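Side-chain contacts in cellulase (Bacteroides salanitronis, PDB 6WQY), which is a broad-specificity endoglucanase of glycoside hydrolase family 5 that probably hydrolyses beta-1,4-linked glucans such as cellulose, this chain being its catalytic barrel domain: residues Q148-W153 and V204-A209; L167-M172 and G212-R217. One frame throughout, in Å; residues are numbered along the deposited sequence. Where two conformers were deposited one is given.

Contact 1. Residues Q148-W153 and V204-A209; sequences QLAAMW and VDAVRA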
loop_
_atom_site.group_PDB
_atom_site.type_symbol
_atom_site.label_atom_id
_atom_site.label_comp_id
_atom_site.label_asym_id
_atom_site.label_seq_id
_atom_site.Cartn_x
_atom_site.Cartn_y
_atom_site.Cartn_z
ATOM N N GLN A 148 12.234 1.622 18.219
ATOM C CA GLN A 148 11.217 2.595 17.826
ATOM C C GLN A 148 10.058 1.917 17.093
ATOM O O GLN A 148 8.884 2.223 17.350
ATOM C CB GLN A 148 11.849 3.703 16.984
ATOM C CG GLN A 148 10.839 4.754 16.579
ATOM C CD GLN A 148 11.442 6.067 16.152
ATOM O OE1 GLN A 148 12.647 6.274 16.223
ATOM N NE2 GLN A 148 10.589 6.986 15.729
ATOM N N LEU A 149 10.375 0.991 16.184
ATOM C CA LEU A 149 9.337 0.261 15.462
ATOM C C LEU A 149 8.431 -0.498 16.427
ATOM O O LEU A 149 7.200 -0.474 16.292
ATOM C CB LEU A 149 10.010 -0.688 14.472
ATOM C CG LEU A 149 9.134 -1.403 13.455
ATOM C CD1 LEU A 149 8.551 -0.436 12.445
ATOM C CD2 LEU A 149 9.970 -2.467 12.761
ATOM N N ALA A 150 9.019 -1.180 17.408
ATOM C CA ALA A 150 8.229 -1.953 18.354
ATOM C C ALA A 150 7.404 -1.032 19.246
ATOM O O ALA A 150 6.230 -1.315 19.526
ATOM C CB ALA A 150 9.151 -2.837 19.197
ATOM N N ALA A 151 7.990 0.072 19.710
ATOM C CA ALA A 151 7.266 0.968 20.609
ATOM C C ALA A 151 6.114 1.650 19.879
ATOM O O ALA A 151 5.012 1.777 20.425
ATOM C CB ALA A 151 8.211 2.009 21.201
ATOM N N MET A 152 6.344 2.108 18.651
ATOM C CA MET A 152 5.276 2.732 17.883
ATOM C C MET A 152 4.164 1.743 17.595
ATOM O O MET A 152 2.986 2.045 17.805
ATOM C CB MET A 152 5.830 3.326 16.588
ATOM C CG MET A 152 6.685 4.572 16.796
ATOM S SD MET A 152 7.415 5.172 15.269
ATOM C CE MET A 152 5.967 5.687 14.349
ATOM N N TRP A 153 4.513 0.553 17.105
ATOM C CA TRP A 153 3.488 -0.424 16.763
ATOM C C TRP A 153 2.753 -0.923 17.998
ATOM O O TRP A 153 1.562 -1.236 17.901
ATOM C CB TRP A 153 4.057 -1.560 15.911
ATOM C CG TRP A 153 4.064 -1.192 14.462
ATOM C CD1 TRP A 153 5.145 -1.009 13.640
ATOM C CD2 TRP A 153 2.907 -0.924 13.660
ATOM N NE1 TRP A 153 4.718 -0.649 12.370
ATOM C CE2 TRP A 153 3.348 -0.603 12.361
ATOM C CE3 TRP A 153 1.533 -0.951 13.908
ATOM C CZ2 TRP A 153 2.477 -0.283 11.337
ATOM C CZ3 TRP A 153 0.664 -0.640 12.880
ATOM C CH2 TRP A 153 1.140 -0.298 11.615
ATOM N N VAL A 204 5.683 -7.842 13.606
ATOM C CA VAL A 204 4.709 -8.895 13.888
ATOM C C VAL A 204 4.700 -9.213 15.377
ATOM O O VAL A 204 3.641 -9.266 16.020
ATOM C CB VAL A 204 4.998 -10.148 13.044
ATOM C CG1 VAL A 204 4.101 -11.308 13.469
ATOM C CG2 VAL A 204 4.826 -9.872 11.561
ATOM N N ASP A 205 5.884 -9.414 15.958
ATOM C CA ASP A 205 5.956 -9.785 17.366
ATOM C C ASP A 205 5.320 -8.719 18.247
ATOM O O ASP A 205 4.618 -9.034 19.216
ATOM C CB ASP A 205 7.412 -10.007 17.781
ATOM C CG ASP A 205 8.045 -11.233 17.132
ATOM O OD1 ASP A 205 7.340 -12.027 16.495
ATOM O OD2 ASP A 205 9.281 -11.404 17.294
ATOM N N ALA A 206 5.584 -7.449 17.953
ATOM C CA ALA A 206 5.060 -6.375 18.785
ATOM C C ALA A 206 3.542 -6.306 18.706
ATOM O O ALA A 206 2.873 -6.102 19.722
ATOM C CB ALA A 206 5.686 -5.038 18.384
ATOM N N VAL A 207 2.978 -6.463 17.506
ATOM C CA VAL A 207 1.525 -6.445 17.360
ATOM C C VAL A 207 0.908 -7.624 18.101
ATOM O O VAL A 207 -0.048 -7.466 18.869
ATOM C CB VAL A 207 1.133 -6.435 15.870
ATOM C CG1 VAL A 207 -0.384 -6.617 15.718
ATOM C CG2 VAL A 207 1.595 -5.143 15.194
ATOM N N ARG A 208 1.443 -8.828 17.879
ATOM C CA ARG A 208 0.851 -10.011 18.491
ATOM C C ARG A 208 0.927 -9.952 20.012
ATOM O O ARG A 208 0.024 -10.444 20.690
ATOM C CB ARG A 208 1.518 -11.290 17.982
ATOM C CG ARG A 208 1.408 -11.530 16.491
ATOM C CD ARG A 208 -0.009 -11.482 15.965
ATOM N NE ARG A 208 -0.037 -11.883 14.555
ATOM C CZ ARG A 208 -0.920 -11.459 13.661
ATOM N NH1 ARG A 208 -1.851 -10.582 13.996
ATOM N NH2 ARG A 208 -0.859 -11.890 12.411
ATOM N N ALA A 209 1.986 -9.352 20.564
ATOM C CA ALA A 209 2.159 -9.313 22.008
ATOM C C ALA A 209 1.067 -8.513 22.696
ATOM O O ALA A 209 0.832 -8.710 23.894
ATOM C CB ALA A 209 3.517 -8.716 22.357
#
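Ala150 and Ala206 mark the place where two helices of the barrel's outer layer meet, their CA atoms 5.5 Å apart. The helices come together at two points, and at the second, three residues on from Ala150 and one on from Ala206, Trp153 CA and Val207 CA are 6.4 Å apart. Residues 148-153 belong to helix 139-159 and residues 204-209 to helix 191-209, the helices that come before and after barrel strand 167-170.

At the close point the methyl of Ala206 does most of the touching. It points at the other helix: Ala206 CB lies 3.9 Å from Ala150 O and 4.2 Å from Ala150 CB. The carbonyl oxygen it rests against is also an acceptor for Thr154 OG1, so that oxygen has a polar partner within its own helix. Val202, one turn earlier in helix 191-209, touches Ala150 as well.

The second point is deeper. Trp153 starts out toward residues 204-209, but its first torsion (chi1 -85°) turns the indole away from them, toward the barrel. Its six-membered ring therefore meets Val207 by one methyl alone, CE3 to CG2 at 4.4 Å, approached obliquely. Phe203 stands edge-to-face to the same indole, Phe169 meets it with planes about 35° apart, and NE1 gives its hydrogen to Ala171 O. Val207 in turn touches Leu219 of strand 219-222.

Apart from the Ala206 methyl resting on Ala150 O, the side-chain contacts are apolar, and 149 Å² of surface is buried without a directional bond. Two methyls at the close point let the backbones approach, and the one polar group of the indole is satisfied by Ala171 O, just after strand 167-170, which joins Trp153 to the end of that strand.

Contact 2. Residues L167-M172 and G212-R217; sequences LVFEAM and GNNQTR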
loop_
_atom_site.group_PDB
_atom_site.type_symbol
_atom_site.label_atom_id
_atom_site.label_comp_id
_atom_site.label_asym_id
_atom_site.label_seq_id
_atom_site.Cartn_x
_atom_site.Cartn_y
_atom_site.Cartn_z
ATOM N N LEU A 167 -9.655 -4.010 9.802
ATOM C CA LEU A 167 -8.473 -3.167 9.941
ATOM C C LEU A 167 -7.218 -4.021 9.879
ATOM O O LEU A 167 -7.048 -4.970 10.660
ATOM C CB LEU A 167 -8.539 -2.391 11.250
ATOM C CG LEU A 167 -7.339 -1.481 11.528
ATOM C CD1 LEU A 167 -7.153 -0.402 10.464
ATOM C CD2 LEU A 167 -7.517 -0.836 12.910
ATOM N N VAL A 168 -6.342 -3.646 8.946
ATOM C CA VAL A 168 -5.050 -4.276 8.689
ATOM C C VAL A 168 -3.947 -3.304 9.089
ATOM O O VAL A 168 -4.060 -2.098 8.847
ATOM C CB VAL A 168 -4.941 -4.580 7.178
ATOM C CG1 VAL A 168 -3.557 -5.088 6.786
ATOM C CG2 VAL A 168 -6.016 -5.551 6.734
ATOM N N PHE A 169 -2.871 -3.829 9.682
ATOM C CA PHE A 169 -1.660 -3.041 9.917
ATOM C C PHE A 169 -0.594 -3.475 8.905
ATOM O O PHE A 169 -0.333 -4.676 8.778
ATOM C CB PHE A 169 -1.084 -3.285 11.322
ATOM C CG PHE A 169 -2.023 -2.994 12.476
ATOM C CD1 PHE A 169 -3.086 -2.107 12.394
ATOM C CD2 PHE A 169 -1.786 -3.640 13.679
ATOM C CE1 PHE A 169 -3.901 -1.880 13.495
ATOM C CE2 PHE A 169 -2.595 -3.419 14.777
ATOM C CZ PHE A 169 -3.652 -2.535 14.692
ATOM N N GLU A 170 0.041 -2.504 8.238
ATOM C CA GLU A 170 1.141 -2.729 7.298
ATOM C C GLU A 170 2.407 -2.134 7.913
ATOM O O GLU A 170 2.437 -0.953 8.247
ATOM C CB GLU A 170 0.804 -2.055 5.970
ATOM C CG GLU A 170 1.918 -2.053 4.951
ATOM C CD GLU A 170 1.556 -1.207 3.750
ATOM O OE1 GLU A 170 0.680 -1.651 2.938
ATOM O OE2 GLU A 170 2.101 -0.093 3.617
ATOM N N ALA A 171 3.452 -2.954 8.055
ATOM C CA ALA A 171 4.580 -2.628 8.925
ATOM C C ALA A 171 5.229 -1.303 8.572
ATOM O O ALA A 171 5.607 -0.532 9.465
ATOM C CB ALA A 171 5.622 -3.730 8.785
ATOM N N MET A 172 5.463 -1.085 7.274
ATOM C CA MET A 172 6.190 0.063 6.740
ATOM C C MET A 172 5.931 0.077 5.245
ATOM O O MET A 172 5.202 -0.774 4.718
ATOM C CB MET A 172 7.665 0.034 7.110
ATOM C CG MET A 172 8.428 -1.145 6.633
ATOM S SD MET A 172 9.932 -1.421 7.615
ATOM C CE MET A 172 9.203 -2.320 8.988
ATOM N N GLY A 212 -5.500 -10.065 22.346
ATOM C CA GLY A 212 -6.851 -9.745 21.930
ATOM C C GLY A 212 -7.014 -9.904 20.441
ATOM O O GLY A 212 -6.450 -10.819 19.815
ATOM N N ASN A 213 -7.781 -8.981 19.849
ATOM C CA ASN A 213 -8.005 -8.997 18.411
ATOM C C ASN A 213 -6.697 -8.901 17.642
ATOM O O ASN A 213 -6.600 -9.403 16.517
ATOM C CB ASN A 213 -8.913 -7.829 18.014
ATOM C CG ASN A 213 -10.342 -8.017 18.480
ATOM O OD1 ASN A 213 -10.936 -9.078 18.280
ATOM N ND2 ASN A 213 -10.899 -6.989 19.112
ATOM N N ASN A 214 -5.686 -8.249 18.214
ATOM C CA ASN A 214 -4.411 -8.104 17.514
ATOM C C ASN A 214 -3.686 -9.426 17.331
ATOM O O ASN A 214 -2.783 -9.497 16.495
ATOM C CB ASN A 214 -3.545 -7.073 18.233
ATOM C CG ASN A 214 -4.105 -5.676 18.112
ATOM O OD1 ASN A 214 -4.700 -5.320 17.091
ATOM N ND2 ASN A 214 -3.946 -4.881 19.151
ATOM N N GLN A 215 -4.072 -10.477 18.059
ATOM C CA GLN A 215 -3.446 -11.783 17.880
ATOM C C GLN A 215 -3.805 -12.413 16.547
ATOM O O GLN A 215 -3.041 -13.236 16.021
ATOM C CB GLN A 215 -3.878 -12.745 18.988
ATOM C CG GLN A 215 -3.431 -12.330 20.353
ATOM C CD GLN A 215 -3.126 -13.511 21.249
ATOM O OE1 GLN A 215 -3.689 -14.595 21.086
ATOM N NE2 GLN A 215 -2.230 -13.308 22.204
ATOM N N THR A 216 -4.966 -12.063 15.989
ATOM C CA THR A 216 -5.483 -12.706 14.787
ATOM C C THR A 216 -5.742 -11.718 13.653
ATOM O O THR A 216 -6.373 -12.090 12.657
ATOM C CB THR A 216 -6.760 -13.504 15.103
ATOM O OG1 THR A 216 -7.675 -12.690 15.844
ATOM C CG2 THR A 216 -6.434 -14.740 15.932
ATOM N N ARG A 217 -5.274 -10.484 13.784
ATOM C CA ARG A 217 -5.442 -9.464 12.755
ATOM C C ARG A 217 -4.573 -9.783 11.542
ATOM O O ARG A 217 -3.462 -10.290 11.673
ATOM C CB ARG A 217 -5.016 -8.110 13.335
ATOM C CG ARG A 217 -5.314 -6.920 12.435
ATOM C CD ARG A 217 -4.980 -5.584 13.075
ATOM N NE ARG A 217 -5.585 -5.413 14.381
ATOM C CZ ARG A 217 -6.882 -5.221 14.598
ATOM N NH1 ARG A 217 -7.731 -5.140 13.584
ATOM N NH2 ARG A 217 -7.330 -5.117 15.846
#
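Arg217 lays its aliphatic stem on the ring of Phe169 and sends its guanidinium past it to Leu167. The stem runs extended through its first two torsions, with CG anti to the backbone N, and this brings CD over the ring centre, 3.6 Å from the centroid, in a CH-pi contact. The bend at chi3 (-53°) then sets NE over the same face, 3.5 Å from Phe169 CZ. Ring and guanidinium planes remain 36° apart, so the two groups are not stacked flat.

NH1 reaches the strand backbone, giving a nearly straight bond of 3.0 Å to Leu167 O (165° at the hydrogen). The oxygen lies close to the guanidinium plane, at its edge, and also has CG and CD of Arg217 beside it. From within its own loop, Asn214 takes the side of the group: OD1 accepts from NE and NH2 of Arg217, 2.9 Å each, NE lying in the amide plane and NH2 above it. The amide is itself held from the other end, ND2 bonding to Thr210 OG1 and Ala157 O.

With Gly164 O on NH1 and Lys163 O on NH2, five hydrogen bonds to four neutral oxygens grip the guanidinium. They fix its rotation and probably stabilise its buried positive charge, joining the loop before strand 219-222 to strand 167-170.

The two contacts touch, their centres 10 Å apart, and share the (beta/alpha)8 barrel around strand 167-170. Arg208, on the second helix of contact 1, reaches into the loop of contact 2: its NH1 bonds to Arg217 O at 2.8 Å and to Asn214 O at 2.9 Å, while its NH2 pairs with Asp240. Separately, Trp153 CZ2 packs 3.2 Å from Glu170 O. In GH5 enzymes the acid/base glutamate follows the fourth barrel strand, here 167-170. Glu95, known to bind magnesium in a crystal structure of this protein, is away from both contacts. Independently, a magnesium ion in the model lies about 13 Å from the Trp153 side chain.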